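Local coordinates for LHC domain-containing protein (Marichromatium purpuratum 984, PDB 6ZXA) that probably acts as a membrane antenna polypeptide, binding bacteriochlorophyll a and okenone and passing excitation energy on to the reaction centre, at residues P18-D21 / W22-W25; I40-V43 / Q44-I48. One frame throughout, in Å; residues are numbered along the deposited sequence.

Contact 1. Residues P18-D21 / W22-W25. With BCL (bacteriochlorophyll a), chain O.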
loop_
_atom_site.group_PDB
_atom_site.type_symbol
_atom_site.label_atom_id
_atom_site.label_comp_id
_atom_site.label_asym_id
_atom_site.label_seq_id
_atom_site.Cartn_x
_atom_site.Cartn_y
_atom_site.Cartn_z
ATOM N N PRO A 18 4.500 -31.937 8.114
ATOM C CA PRO A 18 5.438 -31.423 9.127
ATOM C C PRO A 18 6.882 -31.744 8.775
ATOM O O PRO A 18 7.791 -30.947 9.020
ATOM C CB PRO A 18 4.988 -32.127 10.409
ATOM C CG PRO A 18 3.553 -32.361 10.201
ATOM C CD PRO A 18 3.308 -32.537 8.730
ATOM N N GLU A 19 7.076 -32.904 8.146
ATOM C CA GLU A 19 8.368 -33.289 7.594
ATOM C C GLU A 19 8.660 -32.573 6.282
ATOM O O GLU A 19 9.806 -32.200 6.020
ATOM C CB GLU A 19 8.416 -34.801 7.382
ATOM C CG GLU A 19 8.274 -35.612 8.655
ATOM C CD GLU A 19 6.838 -35.744 9.117
ATOM O OE1 GLU A 19 6.621 -36.204 10.254
ATOM O OE2 GLU A 19 5.927 -35.389 8.343
ATOM N N ASP A 20 7.648 -32.372 5.443
ATOM C CA ASP A 20 7.845 -31.734 4.151
ATOM C C ASP A 20 7.523 -30.250 4.166
ATOM O O ASP A 20 7.099 -29.707 3.143
ATOM C CB ASP A 20 7.036 -32.442 3.067
ATOM C CG ASP A 20 7.495 -33.861 2.833
ATOM O OD1 ASP A 20 6.918 -34.530 1.954
ATOM O OD2 ASP A 20 8.445 -34.303 3.511
ATOM N N ASP A 21 7.799 -29.568 5.274
ATOM C CA ASP A 21 8.031 -28.132 5.218
ATOM C C ASP A 21 9.368 -28.016 4.502
ATOM O O ASP A 21 9.700 -28.905 3.723
ATOM C CB ASP A 21 8.066 -27.480 6.598
ATOM C CG ASP A 21 6.810 -27.722 7.402
ATOM O OD1 ASP A 21 5.778 -28.110 6.834
ATOM O OD2 ASP A 21 6.875 -27.535 8.628
ATOM N N TRP A 22 10.038 -26.876 4.567
ATOM C CA TRP A 22 11.314 -26.636 3.885
ATOM C C TRP A 22 11.090 -26.658 2.383
ATOM O O TRP A 22 11.858 -26.069 1.620
ATOM C CB TRP A 22 12.420 -27.649 4.275
ATOM C CG TRP A 22 12.374 -29.037 3.621
ATOM C CD1 TRP A 22 12.014 -30.201 4.230
ATOM C CD2 TRP A 22 12.690 -29.386 2.262
ATOM N NE1 TRP A 22 12.064 -31.238 3.344
ATOM C CE2 TRP A 22 12.482 -30.768 2.131
ATOM C CE3 TRP A 22 13.132 -28.666 1.148
ATOM C CZ2 TRP A 22 12.697 -31.442 0.936
ATOM C CZ3 TRP A 22 13.330 -29.334 -0.035
ATOM C CH2 TRP A 22 13.119 -30.708 -0.133
ATOM N N LYS A 23 9.974 -27.234 1.972
ATOM C CA LYS A 23 9.638 -27.385 0.574
ATOM C C LYS A 23 8.849 -26.195 0.072
ATOM O O LYS A 23 8.817 -25.948 -1.134
ATOM C CB LYS A 23 8.846 -28.672 0.399
ATOM C CG LYS A 23 9.320 -29.594 -0.682
ATOM C CD LYS A 23 8.627 -30.928 -0.521
ATOM C CE LYS A 23 9.160 -31.966 -1.483
ATOM N NZ LYS A 23 8.673 -33.321 -1.124
ATOM N N ILE A 24 8.223 -25.454 0.986
ATOM C CA ILE A 24 7.629 -24.172 0.640
ATOM C C ILE A 24 8.690 -23.230 0.091
ATOM O O ILE A 24 8.415 -22.406 -0.787
ATOM C CB ILE A 24 6.906 -23.577 1.864
ATOM C CG1 ILE A 24 6.034 -22.404 1.440
ATOM C CG2 ILE A 24 7.891 -23.140 2.936
ATOM C CD1 ILE A 24 4.920 -22.784 0.552
ATOM N N TRP A 25 9.923 -23.352 0.576
ATOM C CA TRP A 25 11.000 -22.509 0.085
ATOM C C TRP A 25 11.482 -22.912 -1.300
ATOM O O TRP A 25 12.400 -22.278 -1.817
ATOM C CB TRP A 25 12.159 -22.512 1.078
ATOM C CG TRP A 25 11.719 -22.261 2.475
ATOM C CD1 TRP A 25 11.842 -23.104 3.528
ATOM C CD2 TRP A 25 11.060 -21.091 2.974
ATOM N NE1 TRP A 25 11.308 -22.541 4.652
ATOM C CE2 TRP A 25 10.818 -21.304 4.340
ATOM C CE3 TRP A 25 10.648 -19.887 2.398
ATOM C CZ2 TRP A 25 10.194 -20.358 5.142
ATOM C CZ3 TRP A 25 10.027 -18.952 3.193
ATOM C CH2 TRP A 25 9.807 -19.191 4.551
HETATM MG MG BCL O . 4.275 -26.491 9.260
HETATM C CHA BCL O . 6.383 -24.778 11.373
HETATM C CHB BCL O . 3.144 -28.237 11.928
HETATM C CHC BCL O . 1.685 -27.577 7.389
HETATM C CHD BCL O . 5.106 -24.278 6.709
HETATM N NA BCL O . 4.713 -26.463 11.383
HETATM C C1A BCL O . 5.670 -25.733 12.050
HETATM C C2A BCL O . 5.687 -26.053 13.516
HETATM C C3A BCL O . 4.668 -27.185 13.652
HETATM C C4A BCL O . 4.141 -27.355 12.270
HETATM C CMA BCL O . 5.322 -28.471 14.140
HETATM C CAA BCL O . 5.397 -24.860 14.441
HETATM C CBA BCL O . 4.165 -24.018 14.127
HETATM C CGA BCL O . 4.141 -22.802 14.983
HETATM O O1A BCL O . 4.798 -22.666 15.938
HETATM O O2A BCL O . 3.326 -21.835 14.605
HETATM N NB BCL O . 2.619 -27.663 9.610
HETATM C C1B BCL O . 2.439 -28.442 10.742
HETATM C C2B BCL O . 1.433 -29.382 10.539
HETATM C C3B BCL O . 1.017 -29.275 9.204
HETATM C C4B BCL O . 1.764 -28.144 8.673
HETATM C CMB BCL O . 0.951 -30.293 11.654
HETATM C CAB BCL O . 0.080 -30.051 8.401
HETATM O OBB BCL O . 0.052 -29.973 7.175
HETATM C CBB BCL O . -0.923 -31.006 8.997
HETATM N NC BCL O . 3.478 -25.955 7.358
HETATM C C1C BCL O . 2.456 -26.608 6.741
HETATM C C2C BCL O . 2.083 -25.975 5.457
HETATM C C3C BCL O . 3.369 -25.240 5.096
HETATM C C4C BCL O . 4.030 -25.097 6.440
HETATM C CMC BCL O . 1.633 -26.960 4.401
HETATM C CAC BCL O . 3.118 -23.904 4.352
HETATM C CBC BCL O . 2.315 -22.915 5.160
HETATM N ND BCL O . 5.394 -24.812 9.063
HETATM C C1D BCL O . 5.816 -24.121 7.934
HETATM C C2D BCL O . 6.950 -23.335 8.204
HETATM C C3D BCL O . 7.233 -23.555 9.533
HETATM C C4D BCL O . 6.278 -24.429 10.023
HETATM C CMD BCL O . 7.665 -22.453 7.220
HETATM C CAD BCL O . 8.146 -23.319 10.579
HETATM O OBD BCL O . 9.239 -22.742 10.577
HETATM C CBD BCL O . 7.558 -23.935 11.876
HETATM C CGD BCL O . 8.576 -24.662 12.650
HETATM O O1D BCL O . 9.001 -25.758 12.389
HETATM O O2D BCL O . 9.011 -24.005 13.704
HETATM C CED BCL O . 10.031 -24.624 14.522
HETATM C C1 BCL O . 3.331 -20.657 15.465
HETATM C C2 BCL O . 2.152 -19.751 15.080
HETATM C C3 BCL O . 0.980 -19.970 14.528
HETATM C C4 BCL O . 0.406 -21.310 14.076
HETATM C C5 BCL O . 0.019 -18.818 14.287
HETATM C C6 BCL O . -1.309 -18.961 15.023
HETATM C C7 BCL O . -1.081 -19.108 16.523
HETATM C C8 BCL O . -2.221 -19.578 17.415
HETATM C C9 BCL O . -1.716 -19.602 18.868
HETATM C C10 BCL O . -2.722 -20.964 16.970
HETATM C C11 BCL O . -3.840 -21.751 17.658
HETATM C C12 BCL O . -3.381 -22.634 18.836
HETATM C C13 BCL O . -4.457 -23.560 19.445
HETATM C C14 BCL O . -5.030 -24.565 18.436
HETATM C C15 BCL O . -5.632 -22.757 20.050
HETATM C C16 BCL O . -5.318 -21.880 21.257
HETATM C C17 BCL O . -6.317 -21.516 22.377
HETATM C C18 BCL O . -7.663 -20.872 22.057
HETATM C C19 BCL O . -8.204 -20.393 23.416
HETATM C C20 BCL O . -8.710 -21.784 21.402
#
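Asp20 and Lys23 run side by side, yet their charged ends are joined by no more than a long salt bridge, with OD1 of Asp20 3.7 Å from NZ of Lys23. Together with exposed, poorly ordered Glu19 they form the loose side of the turn. Nearer the backbone, CB of Lys23 rests 3.4 Å from O of Asp20, and the backbone O of Glu19 meets the edge of the Trp22 indole 3.5 Å from its CD1. A basic side chain of another protein's chain adds a cation-pi contact to this indole.

The opposite character belongs to buried Asp21, the axial ligand of a bacteriochlorophyll magnesium. This loop, which precedes helix 35-54, the predicted membrane-spanning helix, therefore supplies a carboxylate to the pigment. With CG anti to its own carbonyl carbon (chi1 -57°), Asp21 brings OD2 to 2.9 Å from magnesium, long for a coordination bond, while OD1 lies 3.2 Å from the macrocycle nitrogen NC. Pro18 packs against the macrocycle, its CG 3.6 Å from the ring methyl CMB, and Trp25 approaches methyl CMD obliquely, CZ2 at 3.9 Å. CG2 of Ile24 sits 3.7 Å above the plane of the Trp25 ring, over its centre, and the indole NE1 bonds to a polar side chain of another protein's chain.

Contact 2. Residues I40-V43 / Q44-I48. With QSE (all-trans okenone), chain T.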
loop_
_atom_site.group_PDB
_atom_site.type_symbol
_atom_site.label_atom_id
_atom_site.label_comp_id
_atom_site.label_asym_id
_atom_site.label_seq_id
_atom_site.Cartn_x
_atom_site.Cartn_y
_atom_site.Cartn_z
ATOM N N ILE A 40 4.077 -7.965 7.117
ATOM C CA ILE A 40 2.804 -8.550 7.532
ATOM C C ILE A 40 2.802 -8.817 9.031
ATOM O O ILE A 40 1.821 -8.530 9.729
ATOM C CB ILE A 40 2.521 -9.834 6.732
ATOM C CG1 ILE A 40 2.189 -9.494 5.283
ATOM C CG2 ILE A 40 1.410 -10.644 7.383
ATOM C CD1 ILE A 40 2.183 -10.680 4.373
ATOM N N LEU A 41 3.894 -9.381 9.546
ATOM C CA LEU A 41 3.984 -9.654 10.976
ATOM C C LEU A 41 3.943 -8.367 11.789
ATOM O O LEU A 41 3.346 -8.329 12.866
ATOM C CB LEU A 41 5.250 -10.448 11.287
ATOM C CG LEU A 41 5.234 -11.945 10.972
ATOM C CD1 LEU A 41 6.486 -12.614 11.507
ATOM C CD2 LEU A 41 3.993 -12.614 11.529
ATOM N N PHE A 42 4.563 -7.301 11.282
ATOM C CA PHE A 42 4.499 -6.000 11.937
ATOM C C PHE A 42 3.073 -5.460 11.972
ATOM O O PHE A 42 2.648 -4.883 12.978
ATOM C CB PHE A 42 5.418 -5.007 11.224
ATOM C CG PHE A 42 6.792 -4.904 11.817
ATOM C CD1 PHE A 42 7.049 -4.024 12.847
ATOM C CD2 PHE A 42 7.834 -5.659 11.321
ATOM C CE1 PHE A 42 8.311 -3.920 13.387
ATOM C CE2 PHE A 42 9.096 -5.560 11.858
ATOM C CZ PHE A 42 9.335 -4.689 12.891
ATOM N N VAL A 43 2.327 -5.621 10.879
ATOM C CA VAL A 43 0.935 -5.181 10.864
ATOM C C VAL A 43 0.117 -5.969 11.877
ATOM O O VAL A 43 -0.701 -5.402 12.610
ATOM C CB VAL A 43 0.336 -5.296 9.450
ATOM C CG1 VAL A 43 -1.139 -4.943 9.474
ATOM C CG2 VAL A 43 1.072 -4.401 8.486
ATOM N N GLN A 44 0.320 -7.286 11.923
ATOM C CA GLN A 44 -0.339 -8.117 12.923
ATOM C C GLN A 44 -0.005 -7.646 14.330
ATOM O O GLN A 44 -0.883 -7.543 15.192
ATOM C CB GLN A 44 0.072 -9.577 12.739
ATOM C CG GLN A 44 -0.129 -10.438 13.970
ATOM C CD GLN A 44 -1.589 -10.666 14.283
ATOM O OE1 GLN A 44 -2.422 -10.697 13.387
ATOM N NE2 GLN A 44 -1.907 -10.823 15.555
ATOM N N MET A 45 1.272 -7.362 14.570
ATOM C CA MET A 45 1.724 -6.856 15.858
ATOM C C MET A 45 1.000 -5.568 16.230
ATOM O O MET A 45 0.488 -5.431 17.346
ATOM C CB MET A 45 3.235 -6.650 15.800
ATOM C CG MET A 45 3.867 -6.087 17.037
ATOM S SD MET A 45 5.582 -5.644 16.742
ATOM C CE MET A 45 5.380 -4.091 15.895
ATOM N N TRP A 46 0.918 -4.625 15.291
ATOM C CA TRP A 46 0.243 -3.360 15.564
ATOM C C TRP A 46 -1.239 -3.563 15.855
ATOM O O TRP A 46 -1.791 -2.924 16.753
ATOM C CB TRP A 46 0.427 -2.396 14.390
ATOM C CG TRP A 46 1.826 -1.903 14.222
ATOM C CD1 TRP A 46 2.683 -1.539 15.205
ATOM C CD2 TRP A 46 2.530 -1.721 12.990
ATOM N NE1 TRP A 46 3.876 -1.142 14.672
ATOM C CE2 TRP A 46 3.809 -1.243 13.310
ATOM C CE3 TRP A 46 2.200 -1.909 11.648
ATOM C CZ2 TRP A 46 4.760 -0.954 12.343
ATOM C CZ3 TRP A 46 3.142 -1.628 10.694
ATOM C CH2 TRP A 46 4.410 -1.153 11.043
ATOM N N LEU A 47 -1.898 -4.450 15.112
ATOM C CA LEU A 47 -3.336 -4.630 15.298
ATOM C C LEU A 47 -3.645 -5.316 16.622
ATOM O O LEU A 47 -4.541 -4.883 17.361
ATOM C CB LEU A 47 -3.923 -5.420 14.128
ATOM C CG LEU A 47 -4.115 -4.657 12.813
ATOM C CD1 LEU A 47 -4.089 -5.601 11.647
ATOM C CD2 LEU A 47 -5.405 -3.879 12.814
ATOM N N ILE A 48 -2.910 -6.380 16.945
ATOM C CA ILE A 48 -3.122 -7.040 18.226
ATOM C C ILE A 48 -2.768 -6.099 19.368
ATOM O O ILE A 48 -3.400 -6.143 20.423
ATOM C CB ILE A 48 -2.348 -8.373 18.303
ATOM C CG1 ILE A 48 -2.705 -9.144 19.570
ATOM C CG2 ILE A 48 -0.857 -8.166 18.270
ATOM C CD1 ILE A 48 -4.152 -9.442 19.723
HETATM C C10 QSE T . 6.856 -16.062 11.988
HETATM C C1 QSE T . 17.688 -15.708 9.457
HETATM C C11 QSE T . 5.708 -16.551 11.498
HETATM C C12 QSE T . 4.471 -16.222 12.083
HETATM C C13 QSE T . 3.232 -16.602 11.701
HETATM C C14 QSE T . 2.107 -16.024 12.404
HETATM C C15 QSE T . 0.808 -16.109 12.133
HETATM C C16 QSE T . -0.111 -15.431 12.970
HETATM C C17 QSE T . -1.458 -15.371 12.872
HETATM C C18 QSE T . -2.170 -14.514 13.794
HETATM C C19 QSE T . -3.462 -14.215 13.804
HETATM C C2 QSE T . 16.354 -15.272 9.884
HETATM C C20 QSE T . -4.011 -13.341 14.770
HETATM C C21 QSE T . -5.255 -12.956 14.879
HETATM C C22 QSE T . -5.646 -12.005 15.954
HETATM C C23 QSE T . -7.080 -11.559 16.004
HETATM C C24 QSE T . -7.386 -10.339 16.872
HETATM C C25 QSE T . 14.387 -14.244 11.670
HETATM C C26 QSE T . 9.429 -14.922 13.079
HETATM C C27 QSE T . 2.961 -17.529 10.551
HETATM C C28 QSE T . -2.246 -16.097 11.819
HETATM C C29 QSE T . -6.339 -13.406 13.952
HETATM C C3 QSE T . 15.227 -15.958 10.022
HETATM C C30 QSE T . -7.009 -8.988 16.263
HETATM C C31 QSE T . -7.374 -7.843 17.182
HETATM C C32 QSE T . -7.626 -8.793 14.891
HETATM C C34 QSE T . 18.793 -15.374 10.244
HETATM C C35 QSE T . 20.071 -15.693 9.839
HETATM C C36 QSE T . 20.301 -16.365 8.646
HETATM C C37 QSE T . 19.213 -16.714 7.838
HETATM C C38 QSE T . 17.905 -16.392 8.231
HETATM C C39 QSE T . 19.462 -17.442 6.542
HETATM C C4 QSE T . 14.119 -15.425 10.782
HETATM C C40 QSE T . 21.704 -16.731 8.250
HETATM C C41 QSE T . 16.750 -16.765 7.340
HETATM C C43 QSE T . -4.905 -8.692 15.053
HETATM C C5 QSE T . 12.898 -15.992 10.672
HETATM C C6 QSE T . 11.721 -15.622 11.366
HETATM C C7 QSE T . 10.533 -16.193 11.199
HETATM C C8 QSE T . 9.317 -15.842 11.897
HETATM C C9 QSE T . 8.134 -16.324 11.455
HETATM O O33 QSE T . -4.830 -11.617 16.771
HETATM O O42 QSE T . -5.608 -9.057 16.233
#
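Two successive turns of helix 35-54, which is predicted to span the membrane, meet here, tied by four regular i to i+4 bonds from the amides of Gln44, Met45, Trp46 and Leu47 to the carbonyls of Ile40, Leu41, Phe42 and Val43. Two sets of side chains leave this frame.

The first is aromatic. The Trp46 indole lies along the preceding turn, its six-membered ring presenting a face to CB of Phe42, a CH-pi contact 4.1 Å from the centroid and 16° off the normal. The carbonyl O of Phe42 lies over a face of the indole too, 3.0 Å above the plane near the rim. Met45 runs alongside Phe42, and its methyl CE reaches 3.5 Å from CD1 of that ring; SD, 5.1 Å from the centroid, makes an oblique Met-aromatic contact. Putting an alanine in place of Trp46 would probably bare CB of Phe42 and leave OE1 of Gln44 in the third subunit without its mate, the indole NE1. On the neighbouring flank CG1 of Val43 packs 3.7 Å from CD1 of Leu47.

The second set faces all-trans okenone. CD1 of Leu41 lies 3.5 Å from C10 of the polyene, and CB of Leu47 borders the methoxy carbon C43. Between them Gln44 bends at its second torsion (chi2 69°), laying the amide along the chromophore. Three bonds fix that amide: OE1 accepts from NE1 of Trp46 in the second subunit, and NE2 gives to O1D of a bacteriochlorophyll a as well as to the okenone ketone, where the N-H points almost straight (167°) at O33, 3.3 Å from NE2.

Overall arrangement
Contacts 1 and 2 follow one another along the chain without touching: their centres are about 25 Å apart and their nearest atoms about 10 Å. The centre of contact 1 lies about 17 Å from the centre of the chain, that of contact 2 about 8 Å. Each serves a different bacteriochlorophyll site. Contact 1 contains an axial ligand itself, whereas contact 2 stands one turn before another, the side chain of Met45 being about 4 Å from that of His49. Carotenoid is common to both: the side chain of Lys23 comes within about 3 Å of an all-trans okenone, that of Ile24 within about 4 Å of a 9-cis-okenone, and that of Met45 within about 4 Å of a further all-trans okenone.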